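Local coordinates for outer membrane protein Omp121 (Bacteroides thetaiotaomicron, PDB 5FQ8) that probably imports nutrients across the bacterial outer membrane as a TonB-dependent receptor acting together with a surface lipoprotein, at residues B[185-190]-B[249-254]; B[935-940]-B[970-975]; B[124-129]-B[319-324]; B[74-79]-B[952-957]; B[818-823]-B[907-912]. One frame throughout, in Å; residues are numbered along the deposited sequence.

Contact 1 of 5, residues B[185-190]-B[249-254]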
# COMPACT_ATOMS: atom_id res chain seq x y z
N TRP B 185 11.72 -18.59 -33.25
CA TRP B 185 12.50 -17.40 -32.98
C TRP B 185 11.73 -16.16 -33.40
O TRP B 185 10.92 -16.19 -34.33
CB TRP B 185 13.82 -17.44 -33.73
CG TRP B 185 14.70 -18.48 -33.28
CD1 TRP B 185 15.74 -18.35 -32.43
CD2 TRP B 185 14.64 -19.85 -33.62
NE1 TRP B 185 16.34 -19.55 -32.22
CE2 TRP B 185 15.68 -20.49 -32.96
CE3 TRP B 185 13.80 -20.59 -34.44
CZ2 TRP B 185 15.91 -21.84 -33.08
CZ3 TRP B 185 14.03 -21.93 -34.57
CH2 TRP B 185 15.08 -22.54 -33.89
N SER B 186 12.00 -15.05 -32.73
CA SER B 186 11.47 -13.75 -33.13
C SER B 186 12.62 -12.77 -33.27
O SER B 186 13.48 -12.70 -32.39
CB SER B 186 10.43 -13.26 -32.15
OG SER B 186 10.82 -13.48 -30.81
N THR B 187 12.66 -12.05 -34.39
CA THR B 187 13.57 -10.94 -34.59
C THR B 187 12.80 -9.68 -34.99
O THR B 187 11.66 -9.74 -35.44
CB THR B 187 14.61 -11.24 -35.65
OG1 THR B 187 13.94 -11.38 -36.90
CG2 THR B 187 15.36 -12.48 -35.31
N VAL B 188 13.47 -8.54 -34.84
CA VAL B 188 12.80 -7.25 -34.96
C VAL B 188 12.48 -6.96 -36.42
O VAL B 188 13.31 -7.14 -37.31
CB VAL B 188 13.67 -6.16 -34.34
CG1 VAL B 188 15.02 -6.12 -35.00
CG2 VAL B 188 12.98 -4.84 -34.42
N LEU B 189 11.26 -6.48 -36.67
CA LEU B 189 10.65 -6.46 -38.00
C LEU B 189 10.83 -5.14 -38.73
O LEU B 189 11.11 -5.15 -39.93
CB LEU B 189 9.16 -6.76 -37.91
CG LEU B 189 8.38 -6.63 -39.21
CD1 LEU B 189 8.87 -7.65 -40.19
CD2 LEU B 189 6.90 -6.81 -38.98
N ARG B 190 10.62 -4.02 -38.04
CA ARG B 190 10.70 -2.70 -38.66
C ARG B 190 11.07 -1.72 -37.57
O ARG B 190 10.34 -1.56 -36.59
CB ARG B 190 9.37 -2.34 -39.33
CG ARG B 190 8.82 -0.94 -39.10
CD ARG B 190 9.27 0.06 -40.16
NE ARG B 190 8.89 -0.31 -41.52
CZ ARG B 190 7.77 0.06 -42.12
NH1 ARG B 190 6.91 0.82 -41.47
NH2 ARG B 190 7.51 -0.32 -43.37
N PHE B 249 19.00 -5.55 -30.13
CA PHE B 249 18.07 -6.64 -29.91
C PHE B 249 18.76 -7.99 -30.05
O PHE B 249 19.83 -8.12 -30.65
CB PHE B 249 16.90 -6.51 -30.88
CG PHE B 249 16.12 -5.23 -30.70
CD1 PHE B 249 16.53 -4.07 -31.32
CD2 PHE B 249 15.00 -5.20 -29.90
CE1 PHE B 249 15.83 -2.90 -31.15
CE2 PHE B 249 14.30 -4.04 -29.73
CZ PHE B 249 14.71 -2.89 -30.36
N ASP B 250 18.15 -8.97 -29.43
CA ASP B 250 18.59 -10.35 -29.50
C ASP B 250 17.67 -11.07 -30.47
O ASP B 250 16.91 -10.46 -31.22
CB ASP B 250 18.51 -11.01 -28.13
CG ASP B 250 19.58 -10.55 -27.18
OD1 ASP B 250 20.58 -9.97 -27.62
OD2 ASP B 250 19.40 -10.82 -25.98
N ALA B 251 17.70 -12.39 -30.43
CA ALA B 251 16.67 -13.18 -31.06
C ALA B 251 15.77 -13.71 -29.97
O ALA B 251 16.24 -14.33 -29.02
CB ALA B 251 17.28 -14.32 -31.87
N GLY B 252 14.49 -13.41 -30.06
CA GLY B 252 13.55 -14.05 -29.17
C GLY B 252 13.57 -15.55 -29.39
O GLY B 252 13.81 -16.03 -30.49
N PHE B 253 13.37 -16.30 -28.32
CA PHE B 253 13.24 -17.74 -28.42
C PHE B 253 11.99 -18.17 -27.68
O PHE B 253 11.64 -17.58 -26.65
CB PHE B 253 14.45 -18.45 -27.86
CG PHE B 253 14.40 -19.93 -28.03
CD1 PHE B 253 14.76 -20.52 -29.23
CD2 PHE B 253 13.99 -20.75 -26.99
CE1 PHE B 253 14.72 -21.89 -29.39
CE2 PHE B 253 13.95 -22.12 -27.15
CZ PHE B 253 14.31 -22.68 -28.35
N ARG B 254 11.31 -19.17 -28.22
CA ARG B 254 10.09 -19.70 -27.64
C ARG B 254 10.05 -21.20 -27.88
O ARG B 254 10.29 -21.65 -29.01
CB ARG B 254 8.85 -19.01 -28.23
CG ARG B 254 7.53 -19.49 -27.66
CD ARG B 254 6.32 -19.12 -28.51
NE ARG B 254 5.98 -20.13 -29.51
CZ ARG B 254 4.84 -20.16 -30.18
NH1 ARG B 254 3.92 -19.24 -29.95
NH2 ARG B 254 4.59 -21.10 -31.07

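Contact 2 of 5, residues B[935-940]-B[970-975]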
# COMPACT_ATOMS: atom_id res chain seq x y z
N GLY B 935 6.32 -19.20 -40.47
CA GLY B 935 6.75 -17.84 -40.22
C GLY B 935 5.55 -16.92 -40.18
O GLY B 935 4.65 -17.05 -41.01
N ASN B 936 5.49 -16.01 -39.22
CA ASN B 936 4.37 -15.10 -39.13
C ASN B 936 4.87 -13.68 -38.98
O ASN B 936 5.98 -13.45 -38.50
CB ASN B 936 3.47 -15.48 -37.97
CG ASN B 936 2.93 -16.87 -38.10
OD1 ASN B 936 2.71 -17.35 -39.21
ND2 ASN B 936 2.74 -17.55 -36.99
N ASN B 937 4.03 -12.73 -39.39
CA ASN B 937 4.37 -11.31 -39.34
C ASN B 937 5.75 -11.10 -39.97
O ASN B 937 6.68 -10.61 -39.34
CB ASN B 937 4.31 -10.81 -37.89
CG ASN B 937 4.27 -9.29 -37.76
OD1 ASN B 937 3.55 -8.60 -38.48
ND2 ASN B 937 5.03 -8.76 -36.83
N LEU B 938 5.86 -11.52 -41.23
CA LEU B 938 7.17 -11.71 -41.84
C LEU B 938 7.69 -10.46 -42.54
O LEU B 938 8.89 -10.20 -42.50
CB LEU B 938 7.11 -12.86 -42.84
CG LEU B 938 7.25 -14.24 -42.21
CD1 LEU B 938 7.37 -15.29 -43.28
CD2 LEU B 938 8.46 -14.26 -41.31
N PHE B 939 6.83 -9.69 -43.17
CA PHE B 939 7.28 -8.50 -43.86
C PHE B 939 6.10 -7.55 -43.96
O PHE B 939 4.98 -7.99 -44.19
CB PHE B 939 7.83 -8.85 -45.24
CG PHE B 939 8.76 -7.85 -45.80
CD1 PHE B 939 8.28 -6.70 -46.41
CD2 PHE B 939 10.13 -8.05 -45.74
CE1 PHE B 939 9.14 -5.76 -46.94
CE2 PHE B 939 11.00 -7.12 -46.26
CZ PHE B 939 10.51 -5.96 -46.87
N VAL B 940 6.35 -6.26 -43.77
CA VAL B 940 5.28 -5.27 -43.78
C VAL B 940 5.65 -4.17 -44.76
O VAL B 940 6.80 -3.73 -44.80
CB VAL B 940 5.00 -4.73 -42.37
CG1 VAL B 940 6.23 -4.08 -41.82
CG2 VAL B 940 3.82 -3.81 -42.37
N ASN B 970 6.69 -1.16 -28.03
CA ASN B 970 7.91 -1.81 -28.44
C ASN B 970 7.83 -2.22 -29.92
O ASN B 970 6.75 -2.47 -30.43
CB ASN B 970 8.17 -3.04 -27.58
CG ASN B 970 8.37 -2.70 -26.14
OD1 ASN B 970 9.02 -1.73 -25.81
ND2 ASN B 970 7.80 -3.50 -25.28
N PRO B 971 8.96 -2.27 -30.61
CA PRO B 971 8.95 -2.65 -32.02
C PRO B 971 8.27 -3.99 -32.24
O PRO B 971 8.39 -4.90 -31.42
CB PRO B 971 10.43 -2.72 -32.38
CG PRO B 971 11.10 -1.89 -31.39
CD PRO B 971 10.32 -1.98 -30.14
N SER B 972 7.56 -4.11 -33.35
CA SER B 972 6.96 -5.39 -33.70
C SER B 972 8.02 -6.34 -34.19
O SER B 972 9.12 -5.95 -34.59
CB SER B 972 5.87 -5.22 -34.74
OG SER B 972 6.41 -5.08 -36.04
N SER B 973 7.71 -7.62 -34.14
CA SER B 973 8.71 -8.62 -34.44
C SER B 973 8.29 -9.48 -35.62
O SER B 973 7.13 -9.51 -36.03
CB SER B 973 8.99 -9.52 -33.24
OG SER B 973 7.86 -10.31 -32.93
N ARG B 974 9.29 -10.16 -36.16
CA ARG B 974 9.14 -11.16 -37.21
C ARG B 974 9.32 -12.53 -36.58
O ARG B 974 10.32 -12.77 -35.90
CB ARG B 974 10.22 -10.92 -38.26
CG ARG B 974 9.85 -11.20 -39.63
CD ARG B 974 11.11 -11.43 -40.41
NE ARG B 974 11.98 -10.26 -40.43
CZ ARG B 974 11.88 -9.28 -41.32
NH1 ARG B 974 10.93 -9.33 -42.24
NH2 ARG B 974 12.71 -8.26 -41.29
N ARG B 975 8.36 -13.43 -36.76
CA ARG B 975 8.40 -14.72 -36.09
C ARG B 975 8.47 -15.88 -37.07
O ARG B 975 7.81 -15.86 -38.11
CB ARG B 975 7.20 -14.86 -35.16
CG ARG B 975 7.20 -13.83 -34.07
CD ARG B 975 5.91 -13.84 -33.30
NE ARG B 975 4.77 -13.38 -34.09
CZ ARG B 975 4.45 -12.10 -34.27
NH1 ARG B 975 5.20 -11.15 -33.74
NH2 ARG B 975 3.39 -11.77 -34.98

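Contact 3 of 5, residues B[124-129]-B[319-324]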
# COMPACT_ATOMS: atom_id res chain seq x y z
N TYR B 124 1.82 -1.21 -20.60
CA TYR B 124 2.06 -2.64 -20.56
C TYR B 124 0.75 -3.34 -20.87
O TYR B 124 -0.32 -2.76 -20.75
CB TYR B 124 2.63 -3.07 -19.21
CG TYR B 124 1.77 -2.82 -18.00
CD1 TYR B 124 0.63 -3.57 -17.77
CD2 TYR B 124 2.11 -1.85 -17.07
CE1 TYR B 124 -0.16 -3.36 -16.68
CE2 TYR B 124 1.33 -1.64 -15.95
CZ TYR B 124 0.19 -2.40 -15.76
OH TYR B 124 -0.61 -2.23 -14.67
N ASP B 125 0.85 -4.59 -21.31
CA ASP B 125 -0.33 -5.36 -21.69
C ASP B 125 -0.07 -6.81 -21.34
O ASP B 125 0.96 -7.36 -21.71
CB ASP B 125 -0.63 -5.20 -23.18
CG ASP B 125 -2.02 -5.65 -23.54
OD1 ASP B 125 -2.35 -6.82 -23.27
OD2 ASP B 125 -2.78 -4.83 -24.06
N PHE B 126 -0.99 -7.42 -20.61
CA PHE B 126 -0.73 -8.71 -19.99
C PHE B 126 -1.61 -9.82 -20.52
O PHE B 126 -1.47 -10.96 -20.08
CB PHE B 126 -0.88 -8.60 -18.47
CG PHE B 126 0.33 -8.07 -17.76
CD1 PHE B 126 1.59 -8.32 -18.23
CD2 PHE B 126 0.19 -7.32 -16.61
CE1 PHE B 126 2.71 -7.83 -17.57
CE2 PHE B 126 1.29 -6.82 -15.94
CZ PHE B 126 2.56 -7.09 -16.42
N GLY B 127 -2.53 -9.54 -21.44
CA GLY B 127 -3.27 -10.58 -22.11
C GLY B 127 -4.77 -10.37 -22.00
O GLY B 127 -5.25 -9.58 -21.20
N ASN B 128 -5.50 -11.10 -22.83
CA ASN B 128 -6.95 -11.11 -22.74
C ASN B 128 -7.46 -12.54 -22.62
O ASN B 128 -6.76 -13.52 -22.85
CB ASN B 128 -7.63 -10.37 -23.92
CG ASN B 128 -7.56 -11.12 -25.22
OD1 ASN B 128 -6.54 -11.14 -25.88
ND2 ASN B 128 -8.69 -11.68 -25.63
N GLY B 129 -8.70 -12.64 -22.17
CA GLY B 129 -9.19 -13.88 -21.63
C GLY B 129 -9.23 -15.00 -22.63
O GLY B 129 -9.15 -16.18 -22.26
N ASN B 319 3.35 -13.38 -17.09
CA ASN B 319 3.85 -12.34 -17.96
C ASN B 319 4.88 -11.47 -17.25
O ASN B 319 4.72 -11.16 -16.07
CB ASN B 319 2.71 -11.44 -18.44
CG ASN B 319 1.59 -12.22 -19.08
OD1 ASN B 319 0.97 -13.05 -18.46
ND2 ASN B 319 1.32 -11.92 -20.33
N ASN B 320 5.92 -11.11 -17.97
CA ASN B 320 6.83 -10.04 -17.62
C ASN B 320 6.89 -9.11 -18.81
O ASN B 320 6.90 -9.57 -19.95
CB ASN B 320 8.23 -10.53 -17.28
CG ASN B 320 8.27 -11.38 -16.04
OD1 ASN B 320 8.09 -12.58 -16.10
ND2 ASN B 320 8.54 -10.76 -14.91
N PHE B 321 6.95 -7.81 -18.57
CA PHE B 321 6.79 -6.85 -19.64
C PHE B 321 7.89 -5.82 -19.56
O PHE B 321 8.30 -5.44 -18.47
CB PHE B 321 5.44 -6.19 -19.54
CG PHE B 321 4.93 -5.61 -20.82
CD1 PHE B 321 5.50 -4.49 -21.36
CD2 PHE B 321 3.86 -6.18 -21.47
CE1 PHE B 321 5.03 -3.95 -22.52
CE2 PHE B 321 3.39 -5.65 -22.63
CZ PHE B 321 3.97 -4.53 -23.16
N ALA B 322 8.40 -5.41 -20.72
CA ALA B 322 9.35 -4.30 -20.79
C ALA B 322 8.51 -3.04 -20.95
O ALA B 322 8.04 -2.71 -22.05
CB ALA B 322 10.35 -4.50 -21.92
N THR B 323 8.32 -2.34 -19.84
CA THR B 323 7.39 -1.23 -19.74
C THR B 323 7.70 -0.13 -20.75
O THR B 323 8.86 0.18 -21.01
CB THR B 323 7.45 -0.67 -18.32
OG1 THR B 323 7.45 -1.75 -17.37
CG2 THR B 323 6.29 0.26 -18.05
N THR B 324 6.65 0.47 -21.32
CA THR B 324 6.80 1.57 -22.26
C THR B 324 6.31 2.86 -21.63
O THR B 324 5.59 2.86 -20.63
CB THR B 324 6.04 1.34 -23.58
OG1 THR B 324 4.63 1.42 -23.34
CG2 THR B 324 6.36 -0.01 -24.20
O HOH W 1 2.16 -9.91 -21.54

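Contact 4 of 5, residues B[74-79]-B[952-957]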
# COMPACT_ATOMS: atom_id res chain seq x y z
N SER B 74 -6.37 -7.91 -34.55
CA SER B 74 -5.07 -7.26 -34.45
C SER B 74 -4.46 -7.54 -33.08
O SER B 74 -5.18 -7.68 -32.09
CB SER B 74 -5.17 -5.76 -34.68
OG SER B 74 -5.68 -5.44 -35.95
N SER B 75 -3.14 -7.62 -33.04
CA SER B 75 -2.43 -7.77 -31.78
C SER B 75 -2.03 -6.40 -31.26
O SER B 75 -1.75 -5.49 -32.03
CB SER B 75 -1.20 -8.62 -31.98
OG SER B 75 -0.31 -7.97 -32.86
N THR B 76 -1.99 -6.27 -29.94
CA THR B 76 -1.63 -4.99 -29.36
C THR B 76 -0.17 -4.67 -29.59
O THR B 76 0.19 -3.52 -29.84
CB THR B 76 -1.95 -4.95 -27.87
OG1 THR B 76 -1.10 -5.87 -27.15
CG2 THR B 76 -3.40 -5.29 -27.63
N SER B 77 0.69 -5.67 -29.53
CA SER B 77 2.10 -5.45 -29.80
C SER B 77 2.75 -6.81 -29.99
O SER B 77 2.11 -7.85 -29.90
CB SER B 77 2.78 -4.66 -28.69
OG SER B 77 2.95 -5.44 -27.52
N SER B 78 4.05 -6.79 -30.23
CA SER B 78 4.84 -8.00 -30.35
C SER B 78 5.31 -8.51 -29.00
O SER B 78 6.06 -9.49 -28.95
CB SER B 78 6.04 -7.75 -31.26
OG SER B 78 5.70 -7.98 -32.63
N ASP B 79 4.91 -7.90 -27.94
CA ASP B 79 5.40 -8.30 -26.64
C ASP B 79 4.71 -9.59 -26.24
O ASP B 79 3.49 -9.70 -26.38
CB ASP B 79 5.14 -7.22 -25.60
CG ASP B 79 5.79 -5.92 -25.96
OD1 ASP B 79 6.98 -5.76 -25.66
OD2 ASP B 79 5.10 -5.08 -26.56
N GLU B 952 0.52 -2.10 -36.56
CA GLU B 952 -0.22 -3.00 -35.69
C GLU B 952 0.32 -2.86 -34.26
O GLU B 952 0.98 -3.74 -33.72
CB GLU B 952 -0.12 -4.43 -36.18
CG GLU B 952 -1.23 -5.31 -35.68
CD GLU B 952 -1.13 -6.74 -36.14
OE1 GLU B 952 -0.44 -6.99 -37.14
OE2 GLU B 952 -1.75 -7.60 -35.49
N MET B 953 -0.01 -1.72 -33.66
CA MET B 953 0.64 -1.26 -32.43
C MET B 953 -0.32 -0.42 -31.61
O MET B 953 -0.98 0.46 -32.15
CB MET B 953 1.86 -0.41 -32.75
CG MET B 953 3.18 -1.05 -32.58
SD MET B 953 4.36 0.21 -32.98
CE MET B 953 5.87 -0.69 -32.80
N THR B 954 -0.34 -0.64 -30.30
CA THR B 954 -1.00 0.31 -29.41
C THR B 954 -0.33 0.35 -28.05
O THR B 954 0.48 -0.50 -27.70
CB THR B 954 -2.47 0.00 -29.21
OG1 THR B 954 -3.12 1.18 -28.75
CG2 THR B 954 -2.66 -1.08 -28.19
N SER B 955 -0.70 1.37 -27.29
CA SER B 955 -0.37 1.46 -25.88
C SER B 955 -1.61 1.65 -25.05
O SER B 955 -1.51 1.92 -23.86
CB SER B 955 0.61 2.59 -25.61
OG SER B 955 1.89 2.22 -26.04
N PHE B 956 -2.76 1.50 -25.65
CA PHE B 956 -4.01 1.87 -25.03
C PHE B 956 -5.03 0.75 -25.17
O PHE B 956 -6.23 1.00 -25.22
CB PHE B 956 -4.50 3.18 -25.63
CG PHE B 956 -3.43 4.23 -25.67
CD1 PHE B 956 -3.08 4.92 -24.53
CD2 PHE B 956 -2.74 4.48 -26.83
CE1 PHE B 956 -2.09 5.85 -24.55
CE2 PHE B 956 -1.75 5.42 -26.86
CZ PHE B 956 -1.41 6.11 -25.72
N GLY B 957 -4.57 -0.47 -25.25
CA GLY B 957 -5.45 -1.61 -25.11
C GLY B 957 -5.97 -2.16 -26.42
O GLY B 957 -5.67 -1.69 -27.52

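Contact 5 of 5, residues B[818-823]-B[907-912]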
# COMPACT_ATOMS: atom_id res chain seq x y z
N GLY B 818 1.14 -22.61 -47.46
CA GLY B 818 0.12 -21.59 -47.28
C GLY B 818 0.74 -20.22 -47.17
O GLY B 818 1.74 -20.03 -46.47
N ILE B 819 0.18 -19.26 -47.89
CA ILE B 819 0.72 -17.92 -47.94
C ILE B 819 -0.45 -16.96 -47.85
O ILE B 819 -1.31 -16.96 -48.73
CB ILE B 819 1.52 -17.65 -49.23
CG1 ILE B 819 2.67 -18.63 -49.32
CG2 ILE B 819 2.07 -16.28 -49.20
CD1 ILE B 819 3.60 -18.34 -50.45
N ASP B 820 -0.49 -16.17 -46.78
CA ASP B 820 -1.59 -15.24 -46.58
C ASP B 820 -1.06 -13.81 -46.50
O ASP B 820 -0.03 -13.55 -45.87
CB ASP B 820 -2.36 -15.60 -45.33
CG ASP B 820 -2.75 -17.03 -45.31
OD1 ASP B 820 -1.86 -17.86 -45.09
OD2 ASP B 820 -3.94 -17.32 -45.54
N PHE B 821 -1.75 -12.90 -47.16
CA PHE B 821 -1.40 -11.49 -47.16
C PHE B 821 -2.53 -10.73 -46.51
O PHE B 821 -3.69 -10.98 -46.81
CB PHE B 821 -1.15 -10.97 -48.57
CG PHE B 821 0.14 -11.41 -49.14
CD1 PHE B 821 0.25 -12.62 -49.76
CD2 PHE B 821 1.25 -10.63 -49.02
CE1 PHE B 821 1.43 -13.04 -50.26
CE2 PHE B 821 2.44 -11.04 -49.53
CZ PHE B 821 2.53 -12.24 -50.15
N ASP B 822 -2.18 -9.82 -45.62
CA ASP B 822 -3.14 -8.94 -44.97
C ASP B 822 -3.00 -7.58 -45.61
O ASP B 822 -1.89 -7.08 -45.77
CB ASP B 822 -2.88 -8.86 -43.47
CG ASP B 822 -4.14 -8.62 -42.68
OD1 ASP B 822 -5.07 -7.97 -43.21
OD2 ASP B 822 -4.21 -9.09 -41.53
N ILE B 823 -4.12 -7.00 -46.01
CA ILE B 823 -4.09 -5.71 -46.69
C ILE B 823 -5.15 -4.82 -46.08
O ILE B 823 -6.35 -5.07 -46.25
CB ILE B 823 -4.29 -5.83 -48.20
CG1 ILE B 823 -3.12 -6.59 -48.81
CG2 ILE B 823 -4.36 -4.46 -48.81
CD1 ILE B 823 -3.41 -8.03 -48.99
N LEU B 907 2.79 -9.68 -45.29
CA LEU B 907 2.96 -11.13 -45.34
C LEU B 907 2.61 -11.70 -43.96
O LEU B 907 3.48 -11.87 -43.11
CB LEU B 907 4.37 -11.50 -45.76
CG LEU B 907 4.61 -13.00 -45.96
CD1 LEU B 907 3.50 -13.63 -46.76
CD2 LEU B 907 5.93 -13.25 -46.64
N ARG B 908 1.33 -11.97 -43.75
CA ARG B 908 0.84 -12.36 -42.43
C ARG B 908 1.48 -13.66 -41.96
O ARG B 908 2.09 -13.70 -40.89
CB ARG B 908 -0.67 -12.48 -42.48
CG ARG B 908 -1.36 -12.60 -41.15
CD ARG B 908 -1.85 -11.26 -40.67
NE ARG B 908 -0.89 -10.69 -39.74
CZ ARG B 908 -1.01 -9.50 -39.17
NH1 ARG B 908 -2.06 -8.75 -39.43
NH2 ARG B 908 -0.07 -9.09 -38.36
N SER B 909 1.35 -14.73 -42.74
CA SER B 909 1.87 -16.04 -42.35
C SER B 909 2.30 -16.84 -43.57
O SER B 909 1.77 -16.67 -44.66
CB SER B 909 0.82 -16.83 -41.59
OG SER B 909 -0.29 -17.09 -42.42
N VAL B 910 3.27 -17.72 -43.35
CA VAL B 910 3.65 -18.74 -44.33
C VAL B 910 3.89 -20.05 -43.59
O VAL B 910 4.71 -20.11 -42.67
CB VAL B 910 4.91 -18.34 -45.12
CG1 VAL B 910 5.36 -19.48 -46.00
CG2 VAL B 910 4.64 -17.13 -45.95
N VAL B 911 3.20 -21.12 -43.99
CA VAL B 911 3.31 -22.42 -43.34
C VAL B 911 3.71 -23.49 -44.35
O VAL B 911 2.98 -23.73 -45.32
CB VAL B 911 1.99 -22.82 -42.65
CG1 VAL B 911 2.25 -23.97 -41.73
CG2 VAL B 911 1.43 -21.67 -41.90
N LEU B 912 4.83 -24.15 -44.11
CA LEU B 912 5.31 -25.25 -44.95
C LEU B 912 5.19 -26.54 -44.16
O LEU B 912 5.94 -26.77 -43.21
CB LEU B 912 6.75 -25.01 -45.40
CG LEU B 912 7.37 -26.13 -46.23
CD1 LEU B 912 6.51 -26.39 -47.40
CD2 LEU B 912 8.76 -25.81 -46.69

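Contact 1 of 5, residues B[185-190]-B[249-254]
Trp185 and Ser186 run antiparallel to Phe253 and Gly252, the two short strand axes 4.5 Å apart at 160°. They join neighbouring strands, 177-188 and 252-264, of the transmembrane beta-barrel of a TonB-dependent receptor. Ser186 and Gly252 form a hydrogen-bonded pair. Ser186 N gives to Gly252 O at 3.0 Å, and Gly252 N gives to Ser186 O at 2.6 Å. With its torsion of 42°, Ser186 turns OG between its own N and carbonyl carbon, over Gly252 CA at 3.2 Å. Glycine suits this place because a beta carbon would probably run into the hydroxyl as it is placed. Gly252 also lies close to Gly281, a calcium ligand, so the pairing borders the metal loop. Where regular pairing fades, Val188 lays its CB over one face of the Phe249 ring in a loose apolar contact. On the other face of the sheet from Ser186, the non-hydrogen-bonded pair Trp185 and Phe253 sends out two rings side by side. They make a T-shaped contact, planes at 72°, in which Phe253 turns its edge to the indole face and brings CD1 3.5 Å from Trp185 NE1.

Contact 2 of 5, residues B[935-940]-B[970-975]
Gly935 CA lies 3.1 Å from Arg975 O, a C-H...O approach at the start of the pairing. Next, Asn936 N gives a hydrogen bond to Arg975 O at 2.6 Å, and Arg975 N returns one to Asn936 O at 2.9 Å, closing an antiparallel hydrogen-bonded pair. At Asn937 the chain turns a corner, with a positive phi of 50° that asparagine tolerates well. Its CG is anti to N, which carries the amide across to Ser973 O, where ND2 makes a hydrogen bond modelled so short that its length is doubtful. The Arg975 side chain crosses that of Asn937 at a slant, guanidinium and amide planes only 15° apart, and NH2 meets Asn937 CB. With a leucine in place of Arg975, Asn937 CB would probably lose the group packed against it, and Ser78 of the plug a weak hydrogen-bond partner. Leu938 then crosses the Arg974 chain at about a right angle, CD2 to CG 3.8 Å. Phe939 and Arg974 run side by side, though the placing of the guanidinium is doubtful. Such antiparallel pairing of the last two long strands, 928-941 and 973-983, is typical of a TonB-dependent barrel.

Contact 3 of 5, residues B[124-129]-B[319-324]
Asp125 O accepts a hydrogen bond from a water at 2.8 Å, and the same water accepts one from Asn319 ND2 at 2.5 Å. Through it the amide of Asn319 serves a backbone carbonyl it does not bond directly, while Asn319 OD1 takes a hydrogen bond from Gln317. Asp125 is itself turned back on its own chain: OD1 accepts from Gly127 N at 3.3 Å, an Asx turn, and also bonds Ser83 OG. Aspartate fits here because its short side chain can reach a backbone N-H two residues on. The apolar part centres on Phe321. Its CG stands anti to N (chi1 -157°), which lays the flat ring against the backbone of Tyr124. Tyr124 CA sits 3.7 Å from the ring centroid and only 9° off the normal, a CH-pi contact, and Tyr124 CB rests near Phe321 CG at 3.8 Å. Phe126 crosses Phe321 obliquely, its CE1 3.7 Å from Phe321 CB, while its CD1 and CE1 lie against Asn319 CB. The other end of Tyr124 leads away to Lys415, and the Phe126 ring stacks with Tyr379. The contact thus wedges plug strand 125-128, which pairs with 113-115, against the end of barrel strand 306-320, beside strand 376-394.

Contact 4 of 5, residues B[74-79]-B[952-957]
Glu952 stretches its side chain across Ser75, with CG 3.7 Å from Ser75 O, and its carboxylate closes on the same residue. OE2 takes two hydrogen bonds. Ser75 N meets its anti lone pair almost straight, at 2.8 Å and 176°; Ser75 OG comes from above the carboxylate plane at 3.0 Å. OE1 forms salt bridges with Lys906 and Arg908, so a glutamate can tie the plug backbone to basic side chains of a barrel strand. Further along, Thr954 N gives a hydrogen bond to Thr76 O at 3.0 Å, while Thr954 CG2 packs on Thr76 CB at 3.9 Å. The first torsion of Thr954, chi1 -160°, leaves OG1 beside the carbonyl carbon. There it accepts from Phe956 N at 3.1 Å as an ST turn, with Gly962 and Gly965 as further partners. In this way the loop between strands 928-941 and 965-966 folds inward onto the end of strand 71-75, an arrangement typical of a TonB-dependent receptor, whose barrel is filled by a plug domain.

Contact 5 of 5, residues B[818-823]-B[907-912]
Arg908 begins with CB 3.6 Å from Asp820 O, across the antiparallel pair of barrel strands 815-825 and 899-915. The chain bends at chi2, which brings CD 3.3 Å from Asp822 OD2, and again at chi3, which turns the guanidinium. At the tip, NH1 forms a salt bridge with Asp822 OD2 at 3.0 Å. The oxygen lies in the guanidinium plane, but NH1 meets it from above the carboxylate plane, the two planes being 75° apart. NH2 reaches Glu952 in a second salt bridge, while Asp822 OD2 also pairs with Arg824. A leucine replacing Arg908 would probably leave Asp822 to Arg824 and Glu952 to Lys906, each short of one cationic mate. The backbone explains the position: Asp820 pairs with Ser909 but Phe821 with Leu907, so a beta bulge sets Arg908 between the two pairs, held by a weak bond from its N to Asp820 O. Beyond it the pairing is regular, Asp820 N giving to Ser909 O at 3.1 Å. Ile819, Phe821, Leu907 and Val910 share the apolar face. Here Leu907 sends one methyl both toward Ile819 CG2, 3.9 Å away, and over the Phe821 ring, with CD1 4.0 Å from the centroid and 20° off its normal.

How the contacts relate
Contacts 1, 2 and 5 follow one another round the barrel wall, whereas contacts 3 and 4 tie the plug to the barrel strands and a loop. Contacts 1 and 2 have centres 8 Å apart and meet where the first and last barrel strands pair, Thr187 O lying 2.5 Å from Arg974 N. Contact 5 joins contact 2 through Asn937 N and Arg908 O, 2.6 Å apart. Contact 4 reaches both: it joins contact 5 through the Glu952-Arg908 salt bridge, and contact 2 through Asp79 OD1, 2.4 Å from Asn970 ND2. Phe321 and Asp79 link contacts 3 and 4, centres 10 Å apart. Contact 1 is nearest the calcium ion, about 5 Å from the Asp250 side chain.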